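Local coordinates for protein guanine deaminase (Escherichia coli, PDB 6OHB) that catalyses the zinc-dependent hydrolytic deamination of guanine to xanthine and ammonia in purine degradation, at residues A[299-313]-A[339-352]. Residues are numbered along the deposited sequence; the frame is centred on the assembly and turned at random.
Sequences PTSNLYLGSGLFNLK and TLNEAYKVLQLQGY
Pro-299 is a knob in a hole formed by Thr-339, Glu-342, Ala-343 and Val-346. Its ring lies directly on the backbone of helix 339-349: CG of Pro-299 is 3.3 Å from Thr-339 O and touches the methyl of Ala-343. The short helix 299-304 meets helix 339-349 at 56°, with axes 8.9 Å apart. Val-346 extends the tight part with both methyls. Its CG2 packs against Leu-303 CD1 at 3.8 Å, and its CG1, anti to the backbone N (chi1 156°), reaches Leu-309 CB. At the other end one water bridges Thr-300 OG1 and Thr-339 OG1, its oxygen 2.7 Å from each. The water donates to Thr-339 OG1, which is also hydrogen-bonded to Asn-335 O. Both segments belong to the amidohydrolase TIM barrel. Helix 299-304 follows strand 294-297, and helix 336-349 follows strand 321-324. Asp-327, a zinc ligand, lies in the loop after the latter strand, its side chain about 7 Å from that of Thr-300. Glu-342 OE2 is gripped by Lys-345 NZ at 2.6 Å and by Lys-345 of the second subunit. The more solvent-exposed side is at the C-terminal end of helix 339-349. There Gln-350 NE2 donates a nearly straight bond (167°) to Phe-310 O, 2.6 Å away, arriving from above the carbonyl plane. The Gln-350 side chain also runs along Leu-309. A leucine in place of Gln-350 would probably leave Phe-310 O without this donor and the 309-311 loop less firmly held. Farther out the contact is loose: exposed Lys-313 brings CB obliquely to the Tyr-352 ring, 3.6 Å from CD2, while its extended chain leads its amine away.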
ATOM      1  N   PRO A 299      -9.613   3.948   5.036  1.00 44.78           N
ATOM      2  CA  PRO A 299      -9.614   2.661   4.317  1.00 40.02           C
ATOM      3  C   PRO A 299      -8.589   1.657   4.831  1.00 42.52           C
ATOM      4  O   PRO A 299      -8.866   0.446   4.845  1.00 43.71           O
ATOM      5  CB  PRO A 299      -9.336   3.069   2.865  1.00 44.51           C
ATOM      6  CG  PRO A 299      -8.660   4.403   2.967  1.00 40.05           C
ATOM      7  CD  PRO A 299      -9.289   5.080   4.152  1.00 36.49           C
ATOM      8  N   THR A 300      -7.415   2.119   5.269  1.00 43.44           N
ATOM      9  CA  THR A 300      -6.331   1.200   5.613  1.00 43.84           C
ATOM     10  C   THR A 300      -6.695   0.317   6.803  1.00 43.49           C
ATOM     11  O   THR A 300      -6.580  -0.914   6.737  1.00 42.55           O
ATOM     12  CB  THR A 300      -5.051   1.989   5.896  1.00 42.73           C
ATOM     13  OG1 THR A 300      -4.687   2.741   4.736  1.00 45.83           O
ATOM     14  CG2 THR A 300      -3.906   1.048   6.252  1.00 49.00           C
ATOM     15  N   SER A 301      -7.132   0.930   7.905  1.00 47.05           N
ATOM     16  CA  SER A 301      -7.546   0.141   9.058  1.00 48.04           C
ATOM     17  C   SER A 301      -8.812  -0.660   8.766  1.00 46.32           C
ATOM     18  O   SER A 301      -8.964  -1.777   9.275  1.00 45.60           O
ATOM     19  CB  SER A 301      -7.736   1.040  10.282  1.00 40.37           C
ATOM     20  OG  SER A 301      -9.045   1.570  10.332  1.00 52.99           O
ATOM     21  N   ASN A 302      -9.719  -0.129   7.936  1.00 40.26           N
ATOM     22  CA  ASN A 302     -10.892  -0.913   7.552  1.00 43.16           C
ATOM     23  C   ASN A 302     -10.479  -2.220   6.881  1.00 52.51           C
ATOM     24  O   ASN A 302     -11.115  -3.262   7.082  1.00 48.02           O
ATOM     25  CB  ASN A 302     -11.804  -0.116   6.616  1.00 40.17           C
ATOM     26  CG  ASN A 302     -12.491   1.056   7.303  1.00 46.01           C
ATOM     27  OD1 ASN A 302     -12.424   1.222   8.524  1.00 43.33           O
ATOM     28  ND2 ASN A 302     -13.158   1.879   6.509  1.00 37.22           N
ATOM     29  N   LEU A 303      -9.413  -2.185   6.079  1.00 48.39           N
ATOM     30  CA  LEU A 303      -8.986  -3.399   5.392  1.00 43.47           C
ATOM     31  C   LEU A 303      -8.184  -4.323   6.308  1.00 48.94           C
ATOM     32  O   LEU A 303      -8.398  -5.541   6.297  1.00 48.53           O
ATOM     33  CB  LEU A 303      -8.180  -3.039   4.146  1.00 45.10           C
ATOM     34  CG  LEU A 303      -8.981  -2.526   2.950  1.00 42.81           C
ATOM     35  CD1 LEU A 303      -8.055  -2.174   1.796  1.00 43.39           C
ATOM     36  CD2 LEU A 303     -10.010  -3.555   2.520  1.00 42.39           C
ATOM     37  N   TYR A 304      -7.265  -3.771   7.111  1.00 42.92           N
ATOM     38  CA  TYR A 304      -6.451  -4.616   7.987  1.00 47.08           C
ATOM     39  C   TYR A 304      -7.306  -5.391   8.986  1.00 48.80           C
ATOM     40  O   TYR A 304      -6.997  -6.542   9.313  1.00 49.81           O
ATOM     41  CB  TYR A 304      -5.418  -3.777   8.743  1.00 47.97           C
ATOM     42  CG  TYR A 304      -4.129  -3.508   7.994  1.00 52.00           C
ATOM     43  CD1 TYR A 304      -3.340  -4.551   7.521  1.00 50.79           C
ATOM     44  CD2 TYR A 304      -3.690  -2.208   7.782  1.00 53.08           C
ATOM     45  CE1 TYR A 304      -2.155  -4.302   6.839  1.00 52.11           C
ATOM     46  CE2 TYR A 304      -2.508  -1.949   7.107  1.00 49.35           C
ATOM     47  CZ  TYR A 304      -1.747  -2.992   6.637  1.00 57.81           C
ATOM     48  OH  TYR A 304      -0.576  -2.713   5.967  1.00 60.95           O
ATOM     49  N   LEU A 305      -8.360  -4.765   9.505  1.00 50.07           N
ATOM     50  CA  LEU A 305      -9.223  -5.364  10.518  1.00 54.39           C
ATOM     51  C   LEU A 305     -10.412  -6.119   9.935  1.00 48.05           C
ATOM     52  O   LEU A 305     -11.262  -6.586  10.700  1.00 49.31           O
ATOM     53  CB  LEU A 305      -9.721  -4.288  11.490  1.00 47.56           C
ATOM     54  CG  LEU A 305      -8.803  -3.784  12.615  1.00 55.27           C
ATOM     55  CD1 LEU A 305      -8.717  -4.804  13.730  1.00 62.06           C
ATOM     56  CD2 LEU A 305      -7.406  -3.405  12.145  1.00 57.58           C
ATOM     57  N   GLY A 306     -10.493  -6.243   8.613  1.00 47.38           N
ATOM     58  CA  GLY A 306     -11.635  -6.896   7.989  1.00 43.38           C
ATOM     59  C   GLY A 306     -12.949  -6.235   8.336  1.00 48.89           C
ATOM     60  O   GLY A 306     -13.961  -6.921   8.530  1.00 54.12           O
ATOM     61  N   SER A 307     -12.949  -4.909   8.429  1.00 53.14           N
ATOM     62  CA  SER A 307     -14.139  -4.179   8.828  1.00 47.92           C
ATOM     63  C   SER A 307     -15.192  -4.151   7.724  1.00 48.03           C
ATOM     64  O   SER A 307     -16.382  -4.375   7.985  1.00 50.93           O
ATOM     65  CB  SER A 307     -13.732  -2.766   9.228  1.00 48.71           C
ATOM     66  OG  SER A 307     -13.354  -2.757  10.598  1.00 51.36           O
ATOM     67  N   GLY A 308     -14.789  -3.855   6.497  1.00 48.99           N
ATOM     68  CA  GLY A 308     -15.710  -3.737   5.389  1.00 54.00           C
ATOM     69  C   GLY A 308     -15.324  -2.560   4.523  1.00 46.40           C
ATOM     70  O   GLY A 308     -14.255  -1.978   4.679  1.00 43.36           O
ATOM     71  N   LEU A 309     -16.233  -2.166   3.639  1.00 45.24           N
ATOM     72  CA  LEU A 309     -15.949  -1.150   2.634  1.00 53.01           C
ATOM     73  C   LEU A 309     -16.898   0.030   2.815  1.00 48.62           C
ATOM     74  O   LEU A 309     -18.119  -0.131   2.707  1.00 45.47           O
ATOM     75  CB  LEU A 309     -16.072  -1.742   1.228  1.00 50.06           C
ATOM     76  CG  LEU A 309     -15.546  -3.170   1.050  1.00 46.48           C
ATOM     77  CD1 LEU A 309     -15.787  -3.658  -0.369  1.00 48.48           C
ATOM     78  CD2 LEU A 309     -14.068  -3.238   1.392  1.00 42.94           C
ATOM     79  N   PHE A 310     -16.333   1.212   3.066  1.00 53.47           N
ATOM     80  CA  PHE A 310     -17.139   2.408   3.277  1.00 43.79           C
ATOM     81  C   PHE A 310     -17.783   2.824   1.966  1.00 46.76           C
ATOM     82  O   PHE A 310     -17.124   2.866   0.922  1.00 47.81           O
ATOM     83  CB  PHE A 310     -16.272   3.540   3.839  1.00 41.84           C
ATOM     84  CG  PHE A 310     -16.964   4.884   3.898  1.00 47.51           C
ATOM     85  CD1 PHE A 310     -17.863   5.178   4.911  1.00 46.21           C
ATOM     86  CD2 PHE A 310     -16.701   5.858   2.944  1.00 49.05           C
ATOM     87  CE1 PHE A 310     -18.489   6.406   4.969  1.00 47.36           C
ATOM     88  CE2 PHE A 310     -17.327   7.093   2.993  1.00 42.59           C
ATOM     89  CZ  PHE A 310     -18.221   7.368   4.008  1.00 46.64           C
ATOM     90  N   ASN A 311     -19.075   3.144   2.027  1.00 47.30           N
ATOM     91  CA  ASN A 311     -19.868   3.453   0.838  1.00 53.70           C
ATOM     92  C   ASN A 311     -19.800   4.957   0.587  1.00 49.23           C
ATOM     93  O   ASN A 311     -20.688   5.726   0.954  1.00 53.44           O
ATOM     94  CB  ASN A 311     -21.303   2.971   1.023  1.00 52.19           C
ATOM     95  CG  ASN A 311     -22.085   2.937  -0.274  1.00 55.03           C
ATOM     96  OD1 ASN A 311     -21.575   3.299  -1.334  1.00 53.56           O
ATOM     97  ND2 ASN A 311     -23.340   2.508  -0.193  1.00 59.89           N
ATOM     98  N   LEU A 312     -18.703   5.378  -0.049  1.00 50.80           N
ATOM     99  CA  LEU A 312     -18.519   6.794  -0.352  1.00 49.16           C
ATOM    100  C   LEU A 312     -19.580   7.300  -1.318  1.00 51.82           C
ATOM    101  O   LEU A 312     -19.965   8.475  -1.263  1.00 55.63           O
ATOM    102  CB  LEU A 312     -17.118   7.031  -0.921  1.00 50.65           C
ATOM    103  CG  LEU A 312     -16.766   8.478  -1.284  1.00 45.72           C
ATOM    104  CD1 LEU A 312     -16.708   9.346  -0.036  1.00 41.81           C
ATOM    105  CD2 LEU A 312     -15.451   8.543  -2.045  1.00 44.47           C
ATOM    106  N   LYS A 313     -20.065   6.428  -2.206  1.00 51.08           N
ATOM    107  CA  LYS A 313     -21.081   6.830  -3.172  1.00 50.25           C
ATOM    108  C   LYS A 313     -22.379   7.219  -2.475  1.00 55.59           C
ATOM    109  O   LYS A 313     -22.982   8.253  -2.793  1.00 54.52           O
ATOM    110  CB  LYS A 313     -21.315   5.696  -4.170  1.00 52.46           C
ATOM    111  CG  LYS A 313     -22.498   5.897  -5.098  1.00 56.31           C
ATOM    112  CD  LYS A 313     -22.650   4.688  -6.004  1.00 60.48           C
ATOM    113  CE  LYS A 313     -23.931   4.735  -6.816  1.00 66.38           C
ATOM    114  NZ  LYS A 313     -24.156   3.443  -7.528  1.00 69.47           N
ATOM    115  N   THR A 339      -2.947   6.608   1.943  1.00 33.60           N
ATOM    116  CA  THR A 339      -4.332   6.480   2.403  1.00 36.89           C
ATOM    117  C   THR A 339      -5.308   6.571   1.238  1.00 36.72           C
ATOM    118  O   THR A 339      -6.270   5.796   1.154  1.00 41.93           O
ATOM    119  CB  THR A 339      -4.652   7.547   3.453  1.00 41.27           C
ATOM    120  OG1 THR A 339      -3.733   7.435   4.544  1.00 38.94           O
ATOM    121  CG2 THR A 339      -6.067   7.372   3.979  1.00 41.24           C
ATOM    122  N   LEU A 340      -5.074   7.512   0.323  1.00 41.31           N
ATOM    123  CA  LEU A 340      -5.949   7.633  -0.835  1.00 39.29           C
ATOM    124  C   LEU A 340      -5.774   6.450  -1.777  1.00 33.56           C
ATOM    125  O   LEU A 340      -6.735   6.029  -2.426  1.00 40.84           O
ATOM    126  CB  LEU A 340      -5.677   8.947  -1.562  1.00 34.77           C
ATOM    127  CG  LEU A 340      -5.975  10.228  -0.784  1.00 42.28           C
ATOM    128  CD1 LEU A 340      -5.331  11.419  -1.484  1.00 39.43           C
ATOM    129  CD2 LEU A 340      -7.477  10.432  -0.620  1.00 38.64           C
ATOM    130  N   ASN A 341      -4.564   5.900  -1.868  1.00 36.78           N
ATOM    131  CA  ASN A 341      -4.378   4.655  -2.614  1.00 43.34           C
ATOM    132  C   ASN A 341      -5.266   3.537  -2.061  1.00 38.90           C
ATOM    133  O   ASN A 341      -5.932   2.810  -2.823  1.00 40.90           O
ATOM    134  CB  ASN A 341      -2.907   4.246  -2.568  1.00 39.06           C
ATOM    135  CG  ASN A 341      -2.527   3.306  -3.691  1.00 55.03           C
ATOM    136  OD1 ASN A 341      -2.982   3.456  -4.825  1.00 54.68           O
ATOM    137  ND2 ASN A 341      -1.689   2.323  -3.380  1.00 46.85           N
ATOM    138  N   GLU A 342      -5.310   3.403  -0.732  1.00 35.45           N
ATOM    139  CA  GLU A 342      -6.151   2.364  -0.137  1.00 43.85           C
ATOM    140  C   GLU A 342      -7.631   2.658  -0.358  1.00 39.90           C
ATOM    141  O   GLU A 342      -8.425   1.738  -0.609  1.00 41.50           O
ATOM    142  CB  GLU A 342      -5.855   2.222   1.355  1.00 37.73           C
ATOM    143  CG  GLU A 342      -4.422   1.827   1.668  1.00 49.65           C
ATOM    144  CD  GLU A 342      -4.073   0.438   1.166  1.00 58.33           C
ATOM    145  OE1 GLU A 342      -4.887  -0.488   1.368  1.00 56.08           O
ATOM    146  OE2 GLU A 342      -2.983   0.275   0.575  1.00 61.76           O
ATOM    147  N   ALA A 343      -8.016   3.935  -0.279  1.00 33.72           N
ATOM    148  CA  ALA A 343      -9.392   4.312  -0.582  1.00 35.82           C
ATOM    149  C   ALA A 343      -9.754   3.943  -2.011  1.00 37.34           C
ATOM    150  O   ALA A 343     -10.863   3.466  -2.280  1.00 42.84           O
ATOM    151  CB  ALA A 343      -9.595   5.807  -0.350  1.00 36.48           C
ATOM    152  N   TYR A 344      -8.828   4.170  -2.944  1.00 31.25           N
ATOM    153  CA  TYR A 344      -9.058   3.797  -4.333  1.00 32.87           C
ATOM    154  C   TYR A 344      -9.297   2.295  -4.472  1.00 40.84           C
ATOM    155  O   TYR A 344     -10.190   1.870  -5.215  1.00 40.38           O
ATOM    156  CB  TYR A 344      -7.874   4.248  -5.190  1.00 34.31           C
ATOM    157  CG  TYR A 344      -8.040   3.957  -6.662  1.00 44.62           C
ATOM    158  CD1 TYR A 344      -7.658   2.728  -7.201  1.00 44.63           C
ATOM    159  CD2 TYR A 344      -8.587   4.907  -7.517  1.00 43.80           C
ATOM    160  CE1 TYR A 344      -7.819   2.455  -8.553  1.00 50.71           C
ATOM    161  CE2 TYR A 344      -8.749   4.646  -8.868  1.00 46.44           C
ATOM    162  CZ  TYR A 344      -8.366   3.420  -9.380  1.00 54.92           C
ATOM    163  OH  TYR A 344      -8.528   3.162 -10.724  1.00 63.12           O
ATOM    164  N   LYS A 345      -8.513   1.471  -3.767  1.00 32.87           N
ATOM    165  CA  LYS A 345      -8.754   0.023  -3.855  1.00 40.62           C
ATOM    166  C   LYS A 345     -10.105  -0.363  -3.250  1.00 40.35           C
ATOM    167  O   LYS A 345     -10.844  -1.173  -3.827  1.00 38.35           O
ATOM    168  CB  LYS A 345      -7.622  -0.768  -3.196  1.00 40.19           C
ATOM    169  CG  LYS A 345      -6.290  -0.650  -3.920  1.00 41.95           C
ATOM    170  CD  LYS A 345      -5.188  -1.324  -3.129  1.00 46.57           C
ATOM    171  CE  LYS A 345      -3.951  -0.458  -3.047  1.00 53.65           C
ATOM    172  NZ  LYS A 345      -3.202  -0.737  -1.795  1.00 56.90           N
ATOM    173  N   VAL A 346     -10.447   0.207  -2.092  1.00 35.06           N
ATOM    174  CA  VAL A 346     -11.735  -0.090  -1.463  1.00 39.75           C
ATOM    175  C   VAL A 346     -12.885   0.254  -2.409  1.00 45.77           C
ATOM    176  O   VAL A 346     -13.832  -0.534  -2.603  1.00 46.06           O
ATOM    177  CB  VAL A 346     -11.843   0.683  -0.131  1.00 42.49           C
ATOM    178  CG1 VAL A 346     -13.295   0.891   0.269  1.00 45.78           C
ATOM    179  CG2 VAL A 346     -11.057  -0.023   0.971  1.00 38.84           C
ATOM    180  N   LEU A 347     -12.796   1.414  -3.061  1.00 41.11           N
ATOM    181  CA  LEU A 347     -13.881   1.843  -3.931  1.00 45.97           C
ATOM    182  C   LEU A 347     -13.919   1.034  -5.223  1.00 42.95           C
ATOM    183  O   LEU A 347     -15.004   0.751  -5.746  1.00 46.86           O
ATOM    184  CB  LEU A 347     -13.754   3.341  -4.194  1.00 40.90           C
ATOM    185  CG  LEU A 347     -13.977   4.014  -2.838  1.00 43.27           C
ATOM    186  CD1 LEU A 347     -13.477   5.451  -2.812  1.00 42.16           C
ATOM    187  CD2 LEU A 347     -15.451   3.915  -2.435  1.00 43.25           C
ATOM    188  N   GLN A 348     -12.754   0.640  -5.749  1.00 38.45           N
ATOM    189  CA  GLN A 348     -12.745  -0.272  -6.890  1.00 48.07           C
ATOM    190  C   GLN A 348     -13.439  -1.580  -6.538  1.00 47.12           C
ATOM    191  O   GLN A 348     -14.128  -2.175  -7.375  1.00 44.38           O
ATOM    192  CB  GLN A 348     -11.312  -0.548  -7.346  1.00 45.00           C
ATOM    193  CG  GLN A 348     -10.743   0.457  -8.336  1.00 55.46           C
ATOM    194  CD  GLN A 348     -11.518   0.511  -9.641  1.00 57.86           C
ATOM    195  OE1 GLN A 348     -12.112   1.538  -9.980  1.00 63.85           O
ATOM    196  NE2 GLN A 348     -11.535  -0.601 -10.370  1.00 50.70           N
ATOM    197  N   LEU A 349     -13.263  -2.047  -5.299  1.00 50.07           N
ATOM    198  CA  LEU A 349     -13.982  -3.241  -4.873  1.00 48.52           C
ATOM    199  C   LEU A 349     -15.483  -3.001  -4.810  1.00 54.99           C
ATOM    200  O   LEU A 349     -16.267  -3.939  -5.005  1.00 56.32           O
ATOM    201  CB  LEU A 349     -13.476  -3.718  -3.517  1.00 43.86           C
ATOM    202  CG  LEU A 349     -12.166  -4.501  -3.510  1.00 50.24           C
ATOM    203  CD1 LEU A 349     -11.801  -4.814  -2.081  1.00 44.44           C
ATOM    204  CD2 LEU A 349     -12.271  -5.776  -4.331  1.00 47.38           C
ATOM    205  N   GLN A 350     -15.912  -1.765  -4.550  1.00 55.40           N
ATOM    206  CA  GLN A 350     -17.348  -1.483  -4.572  1.00 49.35           C
ATOM    207  C   GLN A 350     -17.871  -1.029  -5.936  1.00 50.25           C
ATOM    208  O   GLN A 350     -19.044  -0.651  -6.038  1.00 52.21           O
ATOM    209  CB  GLN A 350     -17.707  -0.440  -3.514  1.00 48.95           C
ATOM    210  CG  GLN A 350     -17.334  -0.853  -2.115  1.00 48.71           C
ATOM    211  CD  GLN A 350     -17.662   0.214  -1.099  1.00 48.95           C
ATOM    212  OE1 GLN A 350     -18.829   0.482  -0.823  1.00 54.19           O
ATOM    213  NE2 GLN A 350     -16.633   0.834  -0.539  1.00 47.40           N
ATOM    214  N   GLY A 351     -17.046  -1.054  -6.981  1.00 51.08           N
ATOM    215  CA  GLY A 351     -17.477  -0.569  -8.278  1.00 45.75           C
ATOM    216  C   GLY A 351     -17.497   0.935  -8.428  1.00 52.57           C
ATOM    217  O   GLY A 351     -18.047   1.439  -9.413  1.00 48.73           O
ATOM    218  N   TYR A 352     -16.915   1.667  -7.483  1.00 53.33           N
ATOM    219  CA  TYR A 352     -16.878   3.123  -7.501  1.00 48.55           C
ATOM    220  C   TYR A 352     -15.490   3.587  -7.925  1.00 51.19           C
ATOM    221  O   TYR A 352     -14.487   3.193  -7.320  1.00 47.49           O
ATOM    222  CB  TYR A 352     -17.228   3.669  -6.116  1.00 49.63           C
ATOM    223  CG  TYR A 352     -17.276   5.172  -6.000  1.00 52.48           C
ATOM    224  CD1 TYR A 352     -16.158   5.893  -5.592  1.00 52.82           C
ATOM    225  CD2 TYR A 352     -18.445   5.870  -6.265  1.00 53.39           C
ATOM    226  CE1 TYR A 352     -16.200   7.270  -5.471  1.00 49.95           C
ATOM    227  CE2 TYR A 352     -18.497   7.248  -6.146  1.00 54.52           C
ATOM    228  CZ  TYR A 352     -17.372   7.943  -5.746  1.00 51.30           C
ATOM    229  OH  TYR A 352     -17.419   9.315  -5.626  1.00 59.17           O
TER
HETATM  230  O   HOH W   1      -3.856   5.059   5.827  1.00 45.31           O